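Local atomic coordinates of sensory box histidine kinase/response regulator (Burkholderia thailandensis, PDB entry 3MR0), a protein that probably acts as a sensor kinase of a two-component phosphorelay, this fragment being its PAS sensory domain. Residues 36-41 with 117-122; 84-89 with 98-103. All blocks are in the same frame, centred on the assembly; numbering follows the deposited sequence. Where two conformers were deposited one is given.

Contact 1: residues 36-41 with 117-122; sequences PHFKKI and GWIMDV
The phenyl ring of Phe38 receives the delta methyl of Ile119 over one face: CD1 of Ile119 stands 3.6 Å from the centroid of the Phe38 ring, 18° off the ring normal and displaced toward the CD1-CE1 side, a CH-pi contact. Phe38 throws its ring from helix 36-41 with CG anti to the backbone N (chi1 -175°), which carries it across the isoleucine branch at about a right angle. The same methyl is shared with Ile41, whose CG2 lies 3.8 Å from Ile119 CD1, while the two isoleucine side chains run past each other in opposite directions. Ile41 CD1 reaches further, to 3.7 Å from the carbonyl O of Ile119. At the end of the strand a water bridges the elements, donating to Ile41 O at 2.9 Å and to Asp121 OD2 at 2.7 Å. That carboxylate is also held by Arg96 through OD2 and by Thr123 through OD1. Phe38 alone of these side chains also lines the pocket that holds a bound polyether, probably from the crystallisation liquor. Between these segments of the PAS fold, helix 36-41 thus meets strand 112-121 through apolar side chains, with the water bridge at the helix's C-terminal end as the polar exception.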
# COMPACT_ATOMS: atom_id res chain seq x y z
N PRO A 36 -11.28 8.64 -2.17
CA PRO A 36 -11.25 9.56 -1.03
C PRO A 36 -10.61 8.91 0.19
O PRO A 36 -9.78 9.58 0.83
CB PRO A 36 -12.73 9.88 -0.79
CG PRO A 36 -13.36 9.71 -2.15
CD PRO A 36 -12.62 8.58 -2.81
N HIS A 37 -10.97 7.66 0.53
CA HIS A 37 -10.35 7.03 1.71
C HIS A 37 -8.85 6.72 1.58
O HIS A 37 -8.12 6.71 2.58
CB HIS A 37 -11.12 5.83 2.30
CG HIS A 37 -10.76 5.59 3.74
ND1 HIS A 37 -11.11 6.46 4.75
CD2 HIS A 37 -10.00 4.63 4.33
CE1 HIS A 37 -10.62 6.02 5.90
NE2 HIS A 37 -9.95 4.91 5.67
N PHE A 38 -8.39 6.48 0.36
CA PHE A 38 -6.96 6.38 0.15
C PHE A 38 -6.34 7.70 0.58
O PHE A 38 -5.39 7.72 1.35
CB PHE A 38 -6.64 6.10 -1.32
CG PHE A 38 -5.19 5.87 -1.58
CD1 PHE A 38 -4.74 4.63 -1.96
CD2 PHE A 38 -4.27 6.90 -1.43
CE1 PHE A 38 -3.40 4.40 -2.19
CE2 PHE A 38 -2.91 6.69 -1.65
CZ PHE A 38 -2.47 5.44 -2.04
N LYS A 39 -6.86 8.81 0.07
CA LYS A 39 -6.31 10.11 0.44
C LYS A 39 -6.31 10.28 1.95
O LYS A 39 -5.35 10.80 2.55
CB LYS A 39 -7.08 11.24 -0.22
CG LYS A 39 -7.01 11.24 -1.73
CD LYS A 39 -7.72 12.47 -2.26
CE LYS A 39 -7.85 12.46 -3.76
NZ LYS A 39 -8.99 13.34 -4.12
N LYS A 40 -7.38 9.84 2.58
CA LYS A 40 -7.48 10.02 4.01
C LYS A 40 -6.39 9.23 4.72
O LYS A 40 -5.69 9.77 5.57
CB LYS A 40 -8.86 9.65 4.51
CG LYS A 40 -8.99 9.71 6.03
CD LYS A 40 -8.34 10.98 6.61
CE LYS A 40 -9.14 12.23 6.30
NZ LYS A 40 -8.81 13.32 7.27
N ILE A 41 -6.23 7.95 4.37
CA ILE A 41 -5.21 7.10 4.99
C ILE A 41 -3.81 7.71 4.90
O ILE A 41 -2.99 7.49 5.79
CB ILE A 41 -5.23 5.67 4.39
CG1 ILE A 41 -6.49 4.91 4.83
CG2 ILE A 41 -3.98 4.88 4.79
CD1 ILE A 41 -6.68 3.61 4.09
N GLY A 117 -5.90 -2.05 -6.88
CA GLY A 117 -5.77 -2.60 -5.55
C GLY A 117 -6.25 -1.67 -4.47
O GLY A 117 -6.94 -0.69 -4.71
N TRP A 118 -5.87 -1.99 -3.25
CA TRP A 118 -6.30 -1.22 -2.10
C TRP A 118 -5.18 -1.05 -1.09
O TRP A 118 -4.13 -1.69 -1.18
CB TRP A 118 -7.52 -1.88 -1.45
CG TRP A 118 -7.41 -3.40 -1.19
CD1 TRP A 118 -7.96 -4.39 -1.95
CD2 TRP A 118 -6.77 -4.06 -0.08
NE1 TRP A 118 -7.69 -5.61 -1.41
CE2 TRP A 118 -6.96 -5.44 -0.26
CE3 TRP A 118 -6.04 -3.62 1.03
CZ2 TRP A 118 -6.46 -6.39 0.63
CZ3 TRP A 118 -5.53 -4.56 1.92
CH2 TRP A 118 -5.74 -5.93 1.71
N ILE A 119 -5.41 -0.19 -0.12
CA ILE A 119 -4.55 -0.11 1.03
C ILE A 119 -5.42 -0.13 2.29
O ILE A 119 -6.55 0.34 2.27
CB ILE A 119 -3.63 1.14 1.00
CG1 ILE A 119 -4.46 2.44 0.98
CG2 ILE A 119 -2.67 1.07 -0.17
CD1 ILE A 119 -3.64 3.69 1.24
N MSE A 120 -4.88 -0.67 3.37
CA MSE A 120 -5.51 -0.57 4.69
C MSE A 120 -4.47 -0.11 5.68
O MSE A 120 -3.29 -0.48 5.56
CB MSE A 120 -6.11 -1.91 5.12
CG MSE A 120 -7.43 -2.22 4.48
SE MSE A 120 -8.42 -3.61 5.41
CE MSE A 120 -7.46 -5.16 4.80
N ASP A 121 -4.89 0.69 6.66
CA ASP A 121 -3.97 1.12 7.71
C ASP A 121 -3.89 0.05 8.76
O ASP A 121 -4.88 -0.21 9.44
CB ASP A 121 -4.41 2.43 8.38
CG ASP A 121 -3.33 3.01 9.27
OD1 ASP A 121 -2.85 2.31 10.18
OD2 ASP A 121 -2.91 4.16 9.05
N VAL A 122 -2.72 -0.59 8.88
CA VAL A 122 -2.50 -1.69 9.82
C VAL A 122 -1.50 -1.31 10.93
O VAL A 122 -0.84 -2.17 11.50
CB VAL A 122 -2.01 -2.99 9.11
CG1 VAL A 122 -3.08 -3.51 8.13
CG2 VAL A 122 -0.66 -2.77 8.41
O HOH W 1 -3.70 6.68 8.48

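Contact 2: residues 84-89 with 98-103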
# COMPACT_ATOMS: atom_id res chain seq x y z
N VAL A 84 1.87 -6.60 0.27
CA VAL A 84 2.99 -6.26 1.12
C VAL A 84 2.52 -5.37 2.25
O VAL A 84 1.47 -4.74 2.15
CB VAL A 84 4.13 -5.55 0.34
CG1 VAL A 84 4.88 -6.53 -0.51
CG2 VAL A 84 3.59 -4.39 -0.52
N GLU A 85 3.30 -5.32 3.32
CA GLU A 85 3.07 -4.36 4.36
C GLU A 85 4.28 -3.46 4.45
O GLU A 85 5.42 -3.93 4.40
CB GLU A 85 2.74 -5.05 5.68
CG GLU A 85 1.42 -5.82 5.58
CD GLU A 85 0.95 -6.41 6.90
OE1 GLU A 85 1.78 -6.59 7.82
OE2 GLU A 85 -0.26 -6.69 7.01
N TYR A 86 4.05 -2.16 4.57
CA TYR A 86 5.17 -1.23 4.66
C TYR A 86 4.78 0.13 5.25
O TYR A 86 3.61 0.41 5.46
CB TYR A 86 5.85 -1.06 3.30
CG TYR A 86 4.99 -0.47 2.19
CD1 TYR A 86 4.99 0.90 1.93
CD2 TYR A 86 4.25 -1.30 1.37
CE1 TYR A 86 4.24 1.43 0.90
CE2 TYR A 86 3.50 -0.79 0.34
CZ TYR A 86 3.50 0.57 0.10
OH TYR A 86 2.76 1.06 -0.95
N ARG A 87 5.79 0.96 5.52
CA ARG A 87 5.56 2.26 6.12
C ARG A 87 5.55 3.34 5.06
O ARG A 87 6.39 3.36 4.16
CB ARG A 87 6.64 2.56 7.18
CG ARG A 87 6.48 1.79 8.48
CD ARG A 87 7.80 1.65 9.19
NE ARG A 87 8.74 0.89 8.37
CZ ARG A 87 9.95 0.51 8.76
NH1 ARG A 87 10.38 0.81 9.98
NH2 ARG A 87 10.73 -0.18 7.93
N VAL A 88 4.57 4.25 5.19
CA VAL A 88 4.47 5.45 4.37
C VAL A 88 4.39 6.71 5.23
O VAL A 88 3.79 6.70 6.31
CB VAL A 88 3.26 5.44 3.40
CG1 VAL A 88 3.46 4.43 2.30
CG2 VAL A 88 1.96 5.21 4.14
N ARG A 89 5.02 7.78 4.75
CA ARG A 89 4.99 9.07 5.43
C ARG A 89 3.68 9.78 5.10
O ARG A 89 3.37 10.07 3.94
CB ARG A 89 6.20 9.92 5.00
CG ARG A 89 6.48 11.12 5.89
CD ARG A 89 7.70 11.90 5.44
NE ARG A 89 8.97 11.33 5.88
CZ ARG A 89 9.61 11.68 7.00
NH1 ARG A 89 9.09 12.59 7.81
NH2 ARG A 89 10.78 11.11 7.31
N ILE A 98 0.84 0.44 6.22
CA ILE A 98 -0.27 0.01 5.39
C ILE A 98 -0.01 -1.41 4.88
O ILE A 98 1.15 -1.80 4.67
CB ILE A 98 -0.51 0.95 4.17
CG1 ILE A 98 0.78 1.13 3.34
CG2 ILE A 98 -1.06 2.29 4.60
CD1 ILE A 98 0.59 1.98 2.07
N GLN A 99 -1.07 -2.18 4.68
CA GLN A 99 -1.01 -3.37 3.83
C GLN A 99 -1.49 -2.96 2.44
O GLN A 99 -2.53 -2.30 2.32
CB GLN A 99 -1.89 -4.49 4.38
CG GLN A 99 -1.98 -5.68 3.45
CD GLN A 99 -2.98 -6.72 3.92
OE1 GLN A 99 -3.93 -6.39 4.63
NE2 GLN A 99 -2.79 -7.96 3.49
N SER A 100 -0.74 -3.30 1.39
CA SER A 100 -1.12 -2.98 0.01
C SER A 100 -1.23 -4.27 -0.79
O SER A 100 -0.30 -5.09 -0.80
CB SER A 100 -0.14 -2.00 -0.65
OG SER A 100 -0.59 -1.57 -1.92
N ARG A 101 -2.36 -4.44 -1.47
CA ARG A 101 -2.65 -5.62 -2.28
C ARG A 101 -3.22 -5.20 -3.63
O ARG A 101 -4.04 -4.29 -3.70
CB ARG A 101 -3.63 -6.54 -1.54
CG ARG A 101 -3.90 -7.86 -2.21
CD ARG A 101 -4.92 -8.69 -1.42
NE ARG A 101 -4.43 -9.11 -0.10
CZ ARG A 101 -5.09 -9.95 0.71
NH1 ARG A 101 -6.26 -10.45 0.35
NH2 ARG A 101 -4.57 -10.28 1.88
N GLY A 102 -2.80 -5.85 -4.69
CA GLY A 102 -3.21 -5.43 -6.01
C GLY A 102 -2.94 -6.45 -7.09
O GLY A 102 -2.22 -7.42 -6.87
N GLN A 103 -3.53 -6.20 -8.25
CA GLN A 103 -3.49 -7.12 -9.36
C GLN A 103 -3.34 -6.31 -10.64
O GLN A 103 -4.17 -5.44 -10.94
CB GLN A 103 -4.76 -7.95 -9.44
CG GLN A 103 -4.78 -8.90 -10.64
CD GLN A 103 -3.68 -9.95 -10.56
OE1 GLN A 103 -3.64 -10.71 -9.61
NE2 GLN A 103 -2.78 -9.97 -11.53
O HOH W 2 1.48 -0.52 -2.82
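Ile98 and Tyr86 face each other as a hydrogen-bonded pair of the antiparallel hairpin, with Ile98 CG1 over the centre of the tyrosine ring, 4.2 Å from its centroid. CD1 of the isoleucine continues past the ring, 3.8 Å from Tyr86 CZ, and meets Val88 CG1 at the same separation. With chi1 at 63°, the ring of Tyr86 is set between its own backbone N and carbonyl carbon and leans toward the partner strand. Its hydroxyl shares a water with Ser100: the water lies in the plane of the ring at its edge, 2.8 Å from Tyr86 OH, and is also bonded to Ser100 OG. Behind these side chains, two reciprocal pairs of backbone bonds set the register, Tyr86 with Ile98 and Val84 with Ser100; the shortest, Ser100 N to Val84 O, is 2.7 Å. Between them Glu85 and Gln99 form a non-hydrogen-bonded pair on the other face of the sheet. There Glu85 CG packs 3.8 Å from Gln99 CB. The carboxylate and amide planes are turned 89° apart, and each polar end has a partner elsewhere: Glu85 OE2 a salt bridge to Arg125, Gln99 NE2 a hydrogen bond to Asp83. Tyr86, Val88, Ile98 and Ser100 all line the pocket occupied by a polyether, probably from the crystallisation liquor, in the core of the PAS domain. Helix 65-78 packs against Val84 and Tyr86, strand 82-89 is an outermost strand of the sheet, and strand 112-121 flanks strand 95-106 on its other side.

Contacts 1 and 2 have centres about 9 Å apart and meet through one antiparallel sheet, in which strand 112-121 lies next to strand 95-106 and the latter next to strand 82-89. Along the chain, contact 2 is nested inside the loop that contact 1 closes, so the local hairpin is framed by a long-range link from helix 36-41 to the last strand. The two touch directly through backbone pairing: Met120 O lies 2.9 Å from Gln99 N and Trp118 N 3.0 Å from Arg101 O, probable hydrogen bonds. Both contribute to one polyether-holding pocket, which may correspond to the ligand cavity of other PAS domains; no natural ligand is established here.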